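Local coordinates for protein neutral ceramidase (Pseudomonas aeruginosa, PDB 2ZWS) that hydrolyses the N-acyl linkage of ceramides to sphingosine and free fatty acid, and also runs the reverse synthesis, using one bound zinc ion per subunit, at residues A[247-252]-A[412-417]; A[287-292]-A[400-405]; A[546-551]-A[586-591]. All blocks are in the same frame, centred on the assembly; numbering follows the deposited sequence. Where two conformers were deposited one is given.

Interaction 1 (A[247-252]-A[412-417]); sequences GNLSPN and FTVMAG
G247 meets F412 through the backbone, its N-H donating to F412 O (G247 N to F412 O 2.9 Å), at the place where a strand end runs into the capped N-terminus of helix 414-428. The two backbones come close here, with CA of G247 4.2 Å from CA of T413. The glycine is also about 6 Å from the bound zinc ion and close to the zinc ligands E411 and Y448.

N248 carries the polar half of the contact. Its CG sits between the backbone N and the carbonyl carbon (chi1 52°), which brings the amide across T413 at about a right angle. N248 OD1 accepts the N-H of V414 (N248 OD1 to V414 N 3.1 Å, 159° at the hydrogen), with the donor tilted 29° from the amide plane. N248 ND2 donates to a water whose O is 2.9 Å from it, and the same water also accepts from M415 N. The first helical turn therefore gives its V414 N-H directly to OD1, while N248 ND2 and M415 N share one water as acceptor. T413, the N-cap residue, uses OG1 to accept from A416 N, while E454 is the stronger partner of that hydroxyl.

L249 opens strand 249-251, which pairs with strand 157-159; its carbonyl O accepts from ND1 of the zinc ligand H204. Next along the strand is S250, the nucleophile by similarity, which does not touch 412-417. The leucine closes the contact on its apolar side, crossing V414 at about a right angle with L249 CD1 3.6 Å from V414 CG2.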
ATOM      1  N   GLY A 247      -5.929  11.381   4.837  1.00 13.40           N
ATOM      2  CA  GLY A 247      -7.330  11.001   4.975  1.00 13.65           C
ATOM      3  C   GLY A 247      -8.273  11.833   4.118  1.00 13.92           C
ATOM      4  O   GLY A 247      -9.280  11.317   3.596  1.00 14.75           O
ATOM      5  N   ASN A 248      -7.982  13.127   3.995  1.00 14.46           N
ATOM      6  CA  ASN A 248      -8.871  14.008   3.244  1.00 14.12           C
ATOM      7  C   ASN A 248      -8.213  14.582   1.988  1.00 14.70           C
ATOM      8  O   ASN A 248      -8.623  15.629   1.488  1.00 15.65           O
ATOM      9  CB  ASN A 248      -9.481  15.138   4.142  1.00 14.33           C
ATOM     10  CG  ASN A 248      -8.414  15.932   4.922  1.00 15.19           C
ATOM     11  OD1 ASN A 248      -7.223  15.588   4.900  1.00 14.29           O
ATOM     12  ND2 ASN A 248      -8.839  17.019   5.590  1.00 16.72           N
ATOM     13  N   LEU A 249      -7.208  13.867   1.457  1.00 13.96           N
ATOM     14  CA  LEU A 249      -6.442  14.348   0.306  1.00 14.44           C
ATOM     15  C   LEU A 249      -6.519  13.398  -0.897  1.00 14.21           C
ATOM     16  O   LEU A 249      -6.162  12.215  -0.800  1.00 14.64           O
ATOM     17  CB  LEU A 249      -4.969  14.546   0.685  1.00 14.37           C
ATOM     18  CG  LEU A 249      -4.639  15.671   1.661  1.00 16.81           C
ATOM     19  CD1 LEU A 249      -3.197  15.521   2.123  1.00 18.07           C
ATOM     20  CD2 LEU A 249      -4.783  16.995   0.952  1.00 18.43           C
ATOM     21  N   SER A 250      -6.934  13.957  -2.023  1.00 14.01           N
ATOM     22  CA  SER A 250      -7.037  13.256  -3.301  1.00 15.40           C
ATOM     23  C   SER A 250      -5.960  13.729  -4.273  1.00 14.91           C
ATOM     24  O   SER A 250      -5.407  14.840  -4.135  1.00 14.01           O
ATOM     25  CB  SER A 250      -8.367  13.617  -3.970  1.00 16.77           C
ATOM     26  OG  SER A 250      -9.460  13.114  -3.238  1.00 20.60           O
ATOM     27  N   PRO A 251      -5.700  12.941  -5.327  1.00 15.14           N
ATOM     28  CA  PRO A 251      -4.838  13.477  -6.391  1.00 15.13           C
ATOM     29  C   PRO A 251      -5.466  14.756  -6.959  1.00 15.52           C
ATOM     30  O   PRO A 251      -6.715  14.887  -7.074  1.00 16.92           O
ATOM     31  CB  PRO A 251      -4.857  12.375  -7.460  1.00 15.63           C
ATOM     32  CG  PRO A 251      -5.211  11.128  -6.687  1.00 17.40           C
ATOM     33  CD  PRO A 251      -6.186  11.575  -5.628  1.00 15.32           C
ATOM     34  N   ASN A 252      -4.613  15.697  -7.306  1.00 15.44           N
ATOM     35  CA  ASN A 252      -5.094  16.873  -8.010  1.00 15.81           C
ATOM     36  C   ASN A 252      -5.598  16.471  -9.397  1.00 16.27           C
ATOM     37  O   ASN A 252      -5.154  15.454  -9.952  1.00 16.34           O
ATOM     38  CB  ASN A 252      -3.947  17.855  -8.158  1.00 16.56           C
ATOM     39  CG  ASN A 252      -4.393  19.230  -8.657  1.00 16.21           C
ATOM     40  OD1 ASN A 252      -5.589  19.601  -8.601  1.00 18.42           O
ATOM     41  ND2 ASN A 252      -3.442  19.972  -9.199  1.00 17.77           N
ATOM     42  N   PHE A 412      -5.374   9.505   8.624  1.00 13.50           N
ATOM     43  CA  PHE A 412      -5.550  10.745   9.370  1.00 13.50           C
ATOM     44  C   PHE A 412      -5.720  11.909   8.414  1.00 14.43           C
ATOM     45  O   PHE A 412      -4.993  12.040   7.454  1.00 13.60           O
ATOM     46  CB  PHE A 412      -4.338  10.975  10.266  1.00 13.59           C
ATOM     47  CG  PHE A 412      -4.279  10.037  11.438  1.00 12.46           C
ATOM     48  CD1 PHE A 412      -4.025   8.661  11.250  1.00 10.15           C
ATOM     49  CD2 PHE A 412      -4.450  10.511  12.727  1.00 14.14           C
ATOM     50  CE1 PHE A 412      -4.005   7.793  12.336  1.00 11.83           C
ATOM     51  CE2 PHE A 412      -4.388   9.646  13.810  1.00 14.20           C
ATOM     52  CZ  PHE A 412      -4.167   8.270  13.614  1.00 14.28           C
ATOM     53  N   THR A 413      -6.662  12.793   8.701  1.00 13.90           N
ATOM     54  CA  THR A 413      -6.768  13.996   7.894  1.00 14.17           C
ATOM     55  C   THR A 413      -5.567  14.879   8.164  1.00 14.00           C
ATOM     56  O   THR A 413      -4.832  14.663   9.126  1.00 14.70           O
ATOM     57  CB  THR A 413      -7.977  14.815   8.284  1.00 14.40           C
ATOM     58  OG1 THR A 413      -7.883  15.146   9.680  1.00 16.18           O
ATOM     59  CG2 THR A 413      -9.259  14.050   7.990  1.00 16.14           C
ATOM     60  N   VAL A 414      -5.374  15.882   7.308  1.00 13.89           N
ATOM     61  CA  VAL A 414      -4.211  16.781   7.442  1.00 14.52           C
ATOM     62  C   VAL A 414      -4.081  17.282   8.896  1.00 14.35           C
ATOM     63  O   VAL A 414      -3.041  17.098   9.524  1.00 14.62           O
ATOM     64  CB  VAL A 414      -4.292  17.973   6.446  1.00 14.73           C
ATOM     65  CG1 VAL A 414      -3.207  19.049   6.747  1.00 15.10           C
ATOM     66  CG2 VAL A 414      -4.184  17.471   4.997  1.00 14.37           C
ATOM     67  N   MET A 415      -5.131  17.912   9.436  1.00 14.42           N
ATOM     68  CA  MET A 415      -5.000  18.514  10.762  1.00 14.84           C
ATOM     69  C   MET A 415      -4.946  17.463  11.864  1.00 14.20           C
ATOM     70  O   MET A 415      -4.323  17.692  12.924  1.00 14.82           O
ATOM     71  CB  MET A 415      -6.117  19.535  11.041  1.00 16.22           C
ATOM     72  CG  MET A 415      -6.058  20.806  10.186  1.00 17.66           C
ATOM     73  SD  MET A 415      -4.373  21.460   9.917  1.00 19.49           S
ATOM     74  CE  MET A 415      -3.752  21.786  11.588  1.00 20.30           C
ATOM     75  N   ALA A 416      -5.561  16.300  11.641  1.00 14.79           N
ATOM     76  CA  ALA A 416      -5.478  15.249  12.674  1.00 14.56           C
ATOM     77  C   ALA A 416      -4.019  14.798  12.826  1.00 15.09           C
ATOM     78  O   ALA A 416      -3.519  14.622  13.949  1.00 15.32           O
ATOM     79  CB  ALA A 416      -6.415  14.088  12.364  1.00 15.21           C
ATOM     80  N   GLY A 417      -3.335  14.666  11.700  1.00 15.25           N
ATOM     81  CA  GLY A 417      -1.924  14.267  11.713  1.00 15.30           C
ATOM     82  C   GLY A 417      -1.005  15.391  12.156  1.00 16.10           C
ATOM     83  O   GLY A 417      -0.084  15.192  12.977  1.00 15.99           O
TER
HETATM   84  O   HOH W   1      -7.627  18.418   7.885  1.00 15.62           O

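Interaction 2 (A[287-292]-A[400-405]); sequences AQEEVL and IGQLEL
Q402 and V291 carry most of this contact, with L292 at its margin. The Q402 chain bends at chi2 (-95°) and reaches over the backbone of 290-292, its amide lying between the carboxylate of E289 and the main chain of L292. Which end of this amide is oxygen and which nitrogen is doubtful, but its plane is clear: amide and carboxylate come from opposite directions, their planes 28° apart. The other carboxylate oxygen of E289, OE2, is hydrogen-bonded to H435.

V291 divides its branches between two neighbours. V291 CG1, anti to the backbone N (chi1 176°), rests 3.3 Å from I400 O and 4.0 Å from I400 CG2; V291 CG2 lies 3.8 Å from L403 CD1, the valine and leucine crossing at about a right angle. I400 to L403 form a type II' turn that joins strands 392-400 and 403-407 in a beta hairpin, closed by L403 N donating to I400 O. This hairpin belongs to the four-stranded mixed sheet, whereas strand 289-291 pairs with strand 142-152 of the nine-stranded one, so the tip of one sheet is fitted to the edge of another. V291 and L403 both also touch Y148 and L185 of the larger sheet.

L292 contributes its main chain: L292 O lies 3.2 Å from CA of G401.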
ATOM      1  N   ALA A 287      20.480  16.726  -0.174  1.00 17.67           N
ATOM      2  CA  ALA A 287      21.098  16.079   1.009  1.00 17.95           C
ATOM      3  C   ALA A 287      21.127  17.056   2.188  1.00 17.65           C
ATOM      4  O   ALA A 287      22.197  17.485   2.669  1.00 18.29           O
ATOM      5  CB  ALA A 287      22.506  15.563   0.682  1.00 17.54           C
ATOM      6  N   GLN A 288      19.941  17.440   2.628  1.00 17.13           N
ATOM      7  CA  GLN A 288      19.810  18.682   3.409  1.00 16.54           C
ATOM      8  C   GLN A 288      20.481  18.622   4.773  1.00 17.43           C
ATOM      9  O   GLN A 288      21.173  19.576   5.190  1.00 18.31           O
ATOM     10  CB  GLN A 288      18.341  19.097   3.541  1.00 16.87           C
ATOM     11  CG  GLN A 288      17.672  19.427   2.195  1.00 15.73           C
ATOM     12  CD  GLN A 288      16.197  19.776   2.300  1.00 16.43           C
ATOM     13  OE1 GLN A 288      15.512  19.942   1.281  1.00 21.46           O
ATOM     14  NE2 GLN A 288      15.689  19.819   3.506  1.00 13.80           N
ATOM     15  N   GLU A 289      20.291  17.507   5.464  1.00 17.41           N
ATOM     16  CA  GLU A 289      20.752  17.376   6.835  1.00 18.41           C
ATOM     17  C   GLU A 289      21.201  15.941   7.039  1.00 17.79           C
ATOM     18  O   GLU A 289      20.417  15.032   6.788  1.00 18.45           O
ATOM     19  CB  GLU A 289      19.546  17.630   7.725  1.00 20.07           C
ATOM     20  CG  GLU A 289      19.791  17.715   9.184  1.00 23.85           C
ATOM     21  CD  GLU A 289      18.499  18.001   9.905  1.00 26.80           C
ATOM     22  OE1 GLU A 289      18.374  17.599  11.073  1.00 28.82           O
ATOM     23  OE2 GLU A 289      17.608  18.637   9.289  1.00 28.26           O
ATOM     24  N   GLU A 290      22.427  15.703   7.496  1.00 16.28           N
ATOM     25  CA  GLU A 290      22.812  14.320   7.808  1.00 16.16           C
ATOM     26  C   GLU A 290      22.111  13.854   9.089  1.00 15.90           C
ATOM     27  O   GLU A 290      22.080  14.586  10.087  1.00 15.27           O
ATOM     28  CB  GLU A 290      24.328  14.134   7.933  1.00 16.67           C
ATOM     29  CG  GLU A 290      24.701  12.672   8.106  1.00 15.83           C
ATOM     30  CD  GLU A 290      26.169  12.390   7.931  1.00 17.26           C
ATOM     31  OE1 GLU A 290      26.962  13.361   7.902  1.00 20.60           O
ATOM     32  OE2 GLU A 290      26.520  11.192   7.860  1.00 17.34           O
ATOM     33  N   VAL A 291      21.560  12.644   9.045  1.00 15.22           N
ATOM     34  CA  VAL A 291      20.965  12.000  10.222  1.00 15.59           C
ATOM     35  C   VAL A 291      22.079  11.363  11.045  1.00 16.02           C
ATOM     36  O   VAL A 291      22.860  10.565  10.545  1.00 16.35           O
ATOM     37  CB  VAL A 291      19.923  10.959   9.784  1.00 15.86           C
ATOM     38  CG1 VAL A 291      19.339  10.199  10.991  1.00 16.61           C
ATOM     39  CG2 VAL A 291      18.814  11.639   8.988  1.00 16.04           C
ATOM     40  N   LEU A 292      22.158  11.757  12.309  1.00 16.06           N
ATOM     41  CA  LEU A 292      23.135  11.235  13.248  1.00 16.79           C
ATOM     42  C   LEU A 292      22.505  10.970  14.601  1.00 16.43           C
ATOM     43  O   LEU A 292      21.615  11.711  15.045  1.00 17.19           O
ATOM     44  CB  LEU A 292      24.289  12.234  13.434  1.00 17.25           C
ATOM     45  CG  LEU A 292      25.101  12.539  12.172  1.00 19.11           C
ATOM     46  CD1 LEU A 292      26.039  13.722  12.419  1.00 19.71           C
ATOM     47  CD2 LEU A 292      25.864  11.304  11.692  1.00 18.16           C
ATOM     48  N   ILE A 400      15.247   7.674  14.698  1.00 14.83           N
ATOM     49  CA  ILE A 400      16.361   7.463  13.789  1.00 15.52           C
ATOM     50  C   ILE A 400      17.211   8.742  13.864  1.00 15.06           C
ATOM     51  O   ILE A 400      16.907   9.728  13.191  1.00 15.31           O
ATOM     52  CB  ILE A 400      15.873   7.170  12.326  1.00 16.21           C
ATOM     53  CG1 ILE A 400      14.878   5.996  12.285  1.00 16.10           C
ATOM     54  CG2 ILE A 400      17.058   6.892  11.431  1.00 17.26           C
ATOM     55  CD1 ILE A 400      14.116   5.888  10.949  1.00 16.34           C
ATOM     56  N   GLY A 401      18.217   8.757  14.748  1.00 15.20           N
ATOM     57  CA  GLY A 401      18.942  10.008  15.010  1.00 15.80           C
ATOM     58  C   GLY A 401      18.019  11.131  15.471  1.00 14.91           C
ATOM     59  O   GLY A 401      17.218  10.946  16.411  1.00 16.10           O
ATOM     60  N   GLN A 402      18.086  12.294  14.819  1.00 14.05           N
ATOM     61  CA  GLN A 402      17.194  13.412  15.210  1.00 14.12           C
ATOM     62  C   GLN A 402      15.793  13.310  14.606  1.00 14.17           C
ATOM     63  O   GLN A 402      14.993  14.250  14.717  1.00 14.57           O
ATOM     64  CB  GLN A 402      17.826  14.762  14.829  1.00 14.16           C
ATOM     65  CG  GLN A 402      17.857  15.046  13.313  1.00 15.30           C
ATOM     66  CD  GLN A 402      19.164  14.669  12.604  1.00 16.70           C
ATOM     67  OE1 GLN A 402      19.581  15.371  11.669  1.00 19.51           O
ATOM     68  NE2 GLN A 402      19.773  13.563  12.991  1.00 14.29           N
ATOM     69  N   LEU A 403      15.512  12.188  13.941  1.00 14.73           N
ATOM     70  CA  LEU A 403      14.185  11.940  13.352  0.60 13.95           C
ATOM     71  C   LEU A 403      13.352  11.037  14.224  1.00 13.68           C
ATOM     72  O   LEU A 403      13.867  10.102  14.826  1.00 14.62           O
ATOM     73  CB  LEU A 403      14.307  11.205  12.022  0.60 14.00           C
ATOM     74  CG  LEU A 403      15.263  11.771  10.999  0.60 13.27           C
ATOM     75  CD1 LEU A 403      15.164  10.920   9.724  0.60 14.77           C
ATOM     76  CD2 LEU A 403      14.949  13.230  10.714  0.60 11.80           C
ATOM     77  N   GLU A 404      12.056  11.319  14.278  1.00 13.14           N
ATOM     78  CA  GLU A 404      11.123  10.328  14.823  1.00 14.17           C
ATOM     79  C   GLU A 404      10.093  10.024  13.774  1.00 13.72           C
ATOM     80  O   GLU A 404       9.590  10.928  13.118  1.00 15.32           O
ATOM     81  CB  GLU A 404      10.433  10.795  16.098  1.00 14.95           C
ATOM     82  CG  GLU A 404      11.252  10.552  17.334  1.00 18.10           C
ATOM     83  CD  GLU A 404      10.547  10.976  18.625  1.00 17.17           C
ATOM     84  OE1 GLU A 404       9.700  11.913  18.600  1.00 20.27           O
ATOM     85  OE2 GLU A 404      10.871  10.377  19.670  1.00 21.44           O
ATOM     86  N   LEU A 405       9.810   8.734  13.621  1.00 12.99           N
ATOM     87  CA  LEU A 405       8.893   8.249  12.612  1.00 13.90           C
ATOM     88  C   LEU A 405       7.757   7.567  13.371  1.00 13.12           C
ATOM     89  O   LEU A 405       7.978   6.651  14.161  1.00 14.22           O
ATOM     90  CB  LEU A 405       9.640   7.264  11.707  1.00 13.03           C
ATOM     91  CG  LEU A 405       8.821   6.491  10.678  1.00 14.51           C
ATOM     92  CD1 LEU A 405       8.105   7.425   9.680  1.00 14.60           C
ATOM     93  CD2 LEU A 405       9.682   5.478   9.944  1.00 15.26           C
TER

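Interaction 3 (A[546-551]-A[586-591]); sequences TGHPKN and YRWERV
P549 makes a CH-pi contact with W588, laying its CD over one face of the indole, 3.4 Å from the centroid of the five-membered ring and 14° off the ring normal. P549 CG turns to the hydroxyl of Y586, 3.5 Å from Y586 OH, so the pyrrolidine lies against two aromatic residues of strand 584-591, each directed at the loop. The ring of Y586 is stacked on F559.

The aromatic pair is H548 with W588. The imidazole lies toward the six-membered end of the indole, centroids 4.3 Å apart and planes at 39°, an oblique meeting in which CD2 of H548 touches CZ2 of W588 at 3.6 Å. W588 CG is anti to the backbone N (chi1 -177°), which sends the indole out from the strand to meet P549 and H548 with one face. R590 bends back at chi2 and chi3, bringing R590 NH1 to the edge of the imidazole near its plane, 3.7 Å from H548 CD2, while NH2 is hydrogen-bonded to A595 O; CH2 of W588 lies over one face of the guanidinium.

Hydrogen bonds fix the loop rather than bridge the segments. H548 ND1 accepts from K550 N in the imidazole plane (3.0 Å from H548 ND1 to K550 N), and NE2 bonds to E20. The loop follows strand 539-545, which shares a mixed sheet with 584-591; strand 32-36 of the N-terminal part joins it beside 584-591. The magnesium ligand D579 is close to Y586.

With ND1 accepting, H548 is most simply the neutral tautomer carrying its hydrogen on NE2. That N-H would suit the bond to E20, and the nearby guanidinium of R590 would probably disfavour a second proton.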
ATOM      1  N   THR A 546      -5.273 -19.629 -22.445  1.00 14.86           N
ATOM      2  CA  THR A 546      -4.621 -19.678 -21.137  0.50 16.03           C
ATOM      3  C   THR A 546      -5.407 -20.477 -20.104  1.00 15.63           C
ATOM      4  O   THR A 546      -6.419 -21.119 -20.432  1.00 15.63           O
ATOM      5  CB  THR A 546      -4.371 -18.258 -20.589  0.50 16.29           C
ATOM      6  OG1 THR A 546      -3.950 -17.407 -21.647  0.50 19.39           O
ATOM      7  CG2 THR A 546      -3.287 -18.298 -19.541  0.50 15.92           C
ATOM      8  N   GLY A 547      -4.922 -20.454 -18.857  1.00 15.62           N
ATOM      9  CA  GLY A 547      -5.663 -20.954 -17.699  1.00 15.77           C
ATOM     10  C   GLY A 547      -5.752 -19.850 -16.642  1.00 16.12           C
ATOM     11  O   GLY A 547      -5.083 -18.810 -16.724  1.00 16.75           O
ATOM     12  N   HIS A 548      -6.584 -20.088 -15.643  1.00 16.38           N
ATOM     13  CA  HIS A 548      -6.903 -19.092 -14.624  1.00 15.94           C
ATOM     14  C   HIS A 548      -5.688 -18.649 -13.775  1.00 15.64           C
ATOM     15  O   HIS A 548      -5.017 -19.487 -13.192  1.00 16.18           O
ATOM     16  CB  HIS A 548      -7.948 -19.682 -13.694  1.00 15.94           C
ATOM     17  CG  HIS A 548      -8.810 -18.654 -13.041  1.00 15.48           C
ATOM     18  ND1 HIS A 548      -8.303 -17.637 -12.254  1.00 15.98           N
ATOM     19  CD2 HIS A 548     -10.151 -18.467 -13.077  1.00 16.03           C
ATOM     20  CE1 HIS A 548      -9.301 -16.886 -11.821  1.00 17.27           C
ATOM     21  NE2 HIS A 548     -10.432 -17.365 -12.311  1.00 17.34           N
ATOM     22  N   PRO A 549      -5.416 -17.326 -13.689  1.00 14.80           N
ATOM     23  CA  PRO A 549      -4.276 -16.875 -12.866  1.00 15.21           C
ATOM     24  C   PRO A 549      -4.431 -17.173 -11.365  1.00 15.25           C
ATOM     25  O   PRO A 549      -3.427 -17.113 -10.645  1.00 14.85           O
ATOM     26  CB  PRO A 549      -4.215 -15.349 -13.135  1.00 14.99           C
ATOM     27  CG  PRO A 549      -5.501 -14.992 -13.643  1.00 15.14           C
ATOM     28  CD  PRO A 549      -6.087 -16.191 -14.352  1.00 15.43           C
ATOM     29  N   LYS A 550      -5.651 -17.485 -10.884  1.00 15.45           N
ATOM     30  CA  LYS A 550      -5.792 -17.931  -9.468  1.00 15.65           C
ATOM     31  C   LYS A 550      -5.022 -19.220  -9.207  1.00 16.40           C
ATOM     32  O   LYS A 550      -4.698 -19.529  -8.053  1.00 18.03           O
ATOM     33  CB  LYS A 550      -7.249 -18.167  -9.043  1.00 16.48           C
ATOM     34  CG  LYS A 550      -7.994 -16.939  -8.601  1.00 16.74           C
ATOM     35  CD  LYS A 550      -9.472 -17.270  -8.260  1.00 16.52           C
ATOM     36  CE  LYS A 550     -10.122 -16.037  -7.691  1.00 16.64           C
ATOM     37  NZ  LYS A 550     -11.540 -16.270  -7.337  1.00 15.24           N
ATOM     38  N   ASN A 551      -4.727 -19.969 -10.264  1.00 16.51           N
ATOM     39  CA  ASN A 551      -3.999 -21.241 -10.094  1.00 16.86           C
ATOM     40  C   ASN A 551      -2.566 -21.056  -9.575  1.00 16.71           C
ATOM     41  O   ASN A 551      -2.065 -21.910  -8.856  1.00 18.02           O
ATOM     42  CB  ASN A 551      -3.926 -22.013 -11.408  1.00 16.90           C
ATOM     43  CG  ASN A 551      -5.261 -22.562 -11.848  1.00 15.46           C
ATOM     44  OD1 ASN A 551      -6.102 -23.002 -11.030  1.00 17.37           O
ATOM     45  ND2 ASN A 551      -5.486 -22.526 -13.148  1.00 16.85           N
ATOM     46  N   TYR A 586      -1.285  -7.223 -18.945  1.00 13.47           N
ATOM     47  CA  TYR A 586      -1.766  -8.603 -18.997  1.00 13.17           C
ATOM     48  C   TYR A 586      -3.224  -8.585 -18.595  1.00 13.42           C
ATOM     49  O   TYR A 586      -3.564  -8.059 -17.535  1.00 12.01           O
ATOM     50  CB  TYR A 586      -0.963  -9.487 -18.024  1.00 14.13           C
ATOM     51  CG  TYR A 586      -1.665 -10.775 -17.623  1.00 13.75           C
ATOM     52  CD1 TYR A 586      -1.704 -11.875 -18.496  1.00 16.26           C
ATOM     53  CD2 TYR A 586      -2.291 -10.900 -16.364  1.00 15.89           C
ATOM     54  CE1 TYR A 586      -2.334 -13.063 -18.129  1.00 14.87           C
ATOM     55  CE2 TYR A 586      -2.963 -12.086 -16.000  1.00 14.51           C
ATOM     56  CZ  TYR A 586      -2.955 -13.167 -16.884  1.00 14.61           C
ATOM     57  OH  TYR A 586      -3.618 -14.320 -16.504  1.00 16.22           O
ATOM     58  N   ARG A 587      -4.083  -9.079 -19.482  1.00 13.45           N
ATOM     59  CA  ARG A 587      -5.522  -9.139 -19.198  0.60 14.65           C
ATOM     60  C   ARG A 587      -6.010 -10.561 -19.371  1.00 13.91           C
ATOM     61  O   ARG A 587      -5.680 -11.209 -20.359  1.00 15.13           O
ATOM     62  CB  ARG A 587      -6.324  -8.220 -20.123  0.60 15.03           C
ATOM     63  CG  ARG A 587      -7.786  -8.072 -19.667  0.60 16.97           C
ATOM     64  CD  ARG A 587      -8.638  -7.101 -20.495  0.60 17.71           C
ATOM     65  NE  ARG A 587      -8.075  -5.751 -20.505  0.60 21.27           N
ATOM     66  CZ  ARG A 587      -8.278  -4.811 -19.578  0.60 22.81           C
ATOM     67  NH1 ARG A 587      -9.068  -5.023 -18.522  0.60 23.84           N
ATOM     68  NH2 ARG A 587      -7.679  -3.638 -19.720  0.60 23.18           N
ATOM     69  N   TRP A 588      -6.777 -11.021 -18.397  1.00 13.48           N
ATOM     70  CA  TRP A 588      -7.386 -12.349 -18.409  1.00 13.97           C
ATOM     71  C   TRP A 588      -8.892 -12.228 -18.564  1.00 14.31           C
ATOM     72  O   TRP A 588      -9.515 -11.400 -17.896  1.00 14.50           O
ATOM     73  CB  TRP A 588      -7.157 -13.037 -17.063  1.00 14.61           C
ATOM     74  CG  TRP A 588      -7.695 -14.440 -17.039  1.00 14.90           C
ATOM     75  CD1 TRP A 588      -7.055 -15.566 -17.488  1.00 14.68           C
ATOM     76  CD2 TRP A 588      -8.972 -14.862 -16.550  1.00 14.80           C
ATOM     77  NE1 TRP A 588      -7.854 -16.676 -17.294  1.00 15.60           N
ATOM     78  CE2 TRP A 588      -9.047 -16.271 -16.745  1.00 15.41           C
ATOM     79  CE3 TRP A 588     -10.065 -14.194 -15.985  1.00 14.86           C
ATOM     80  CZ2 TRP A 588     -10.167 -17.023 -16.360  1.00 15.21           C
ATOM     81  CZ3 TRP A 588     -11.184 -14.940 -15.599  1.00 15.85           C
ATOM     82  CH2 TRP A 588     -11.227 -16.346 -15.821  1.00 15.10           C
ATOM     83  N   GLU A 589      -9.490 -13.083 -19.403  1.00 14.15           N
ATOM     84  CA  GLU A 589     -10.943 -13.132 -19.448  0.60 15.39           C
ATOM     85  C   GLU A 589     -11.459 -14.518 -19.731  1.00 15.26           C
ATOM     86  O   GLU A 589     -10.853 -15.303 -20.459  1.00 14.86           O
ATOM     87  CB  GLU A 589     -11.541 -12.106 -20.409  0.60 16.51           C
ATOM     88  CG  GLU A 589     -11.524 -12.469 -21.849  0.60 19.11           C
ATOM     89  CD  GLU A 589     -12.155 -11.395 -22.716  0.60 23.21           C
ATOM     90  OE1 GLU A 589     -13.139 -11.706 -23.414  0.60 25.50           O
ATOM     91  OE2 GLU A 589     -11.663 -10.244 -22.699  0.60 25.15           O
ATOM     92  N   ARG A 590     -12.582 -14.805 -19.080  1.00 15.20           N
ATOM     93  CA  ARG A 590     -13.298 -16.066 -19.223  1.00 15.61           C
ATOM     94  C   ARG A 590     -13.857 -16.172 -20.640  1.00 16.05           C
ATOM     95  O   ARG A 590     -14.394 -15.206 -21.187  1.00 16.90           O
ATOM     96  CB  ARG A 590     -14.446 -16.073 -18.218  1.00 16.09           C
ATOM     97  CG  ARG A 590     -15.405 -17.254 -18.342  1.00 17.12           C
ATOM     98  CD  ARG A 590     -14.660 -18.582 -18.168  1.00 16.95           C
ATOM     99  NE  ARG A 590     -14.216 -18.787 -16.785  1.00 17.03           N
ATOM    100  CZ  ARG A 590     -13.223 -19.600 -16.421  1.00 16.30           C
ATOM    101  NH1 ARG A 590     -12.931 -19.740 -15.126  1.00 18.09           N
ATOM    102  NH2 ARG A 590     -12.508 -20.269 -17.329  1.00 18.18           N
ATOM    103  N   VAL A 591     -13.715 -17.358 -21.230  1.00 16.61           N
ATOM    104  CA  VAL A 591     -14.291 -17.640 -22.547  1.00 17.49           C
ATOM    105  C   VAL A 591     -15.127 -18.911 -22.411  1.00 18.43           C
ATOM    106  O   VAL A 591     -14.619 -19.964 -22.040  1.00 18.94           O
ATOM    107  CB  VAL A 591     -13.198 -17.793 -23.635  1.00 17.32           C
ATOM    108  CG1 VAL A 591     -13.839 -18.213 -24.980  1.00 18.36           C
ATOM    109  CG2 VAL A 591     -12.372 -16.472 -23.791  1.00 18.16           C
TER

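Interactions 1 and 2 both belong to the N-terminal catalytic part, and 287-292/400-405 is nested in the chain loop that 247-252/412-417 closes; their centres are about 25 Å apart and their nearest atoms about 11 Å, so they do not touch. Interaction 1 lies at the zinc site and carries the probable nucleophile, whereas interaction 2 is away from the annotated sites. The chain runs from hairpin 400-405 along strand 403-407 toward the zinc ligand E411 and on to interaction 1. Interaction 3 belongs to the C-terminal part, its centre about 37 Å from that of interaction 1 and about 47 Å from that of interaction 2, across the chain's centre from both, with the Y586 side chain about 7 Å from the magnesium ion.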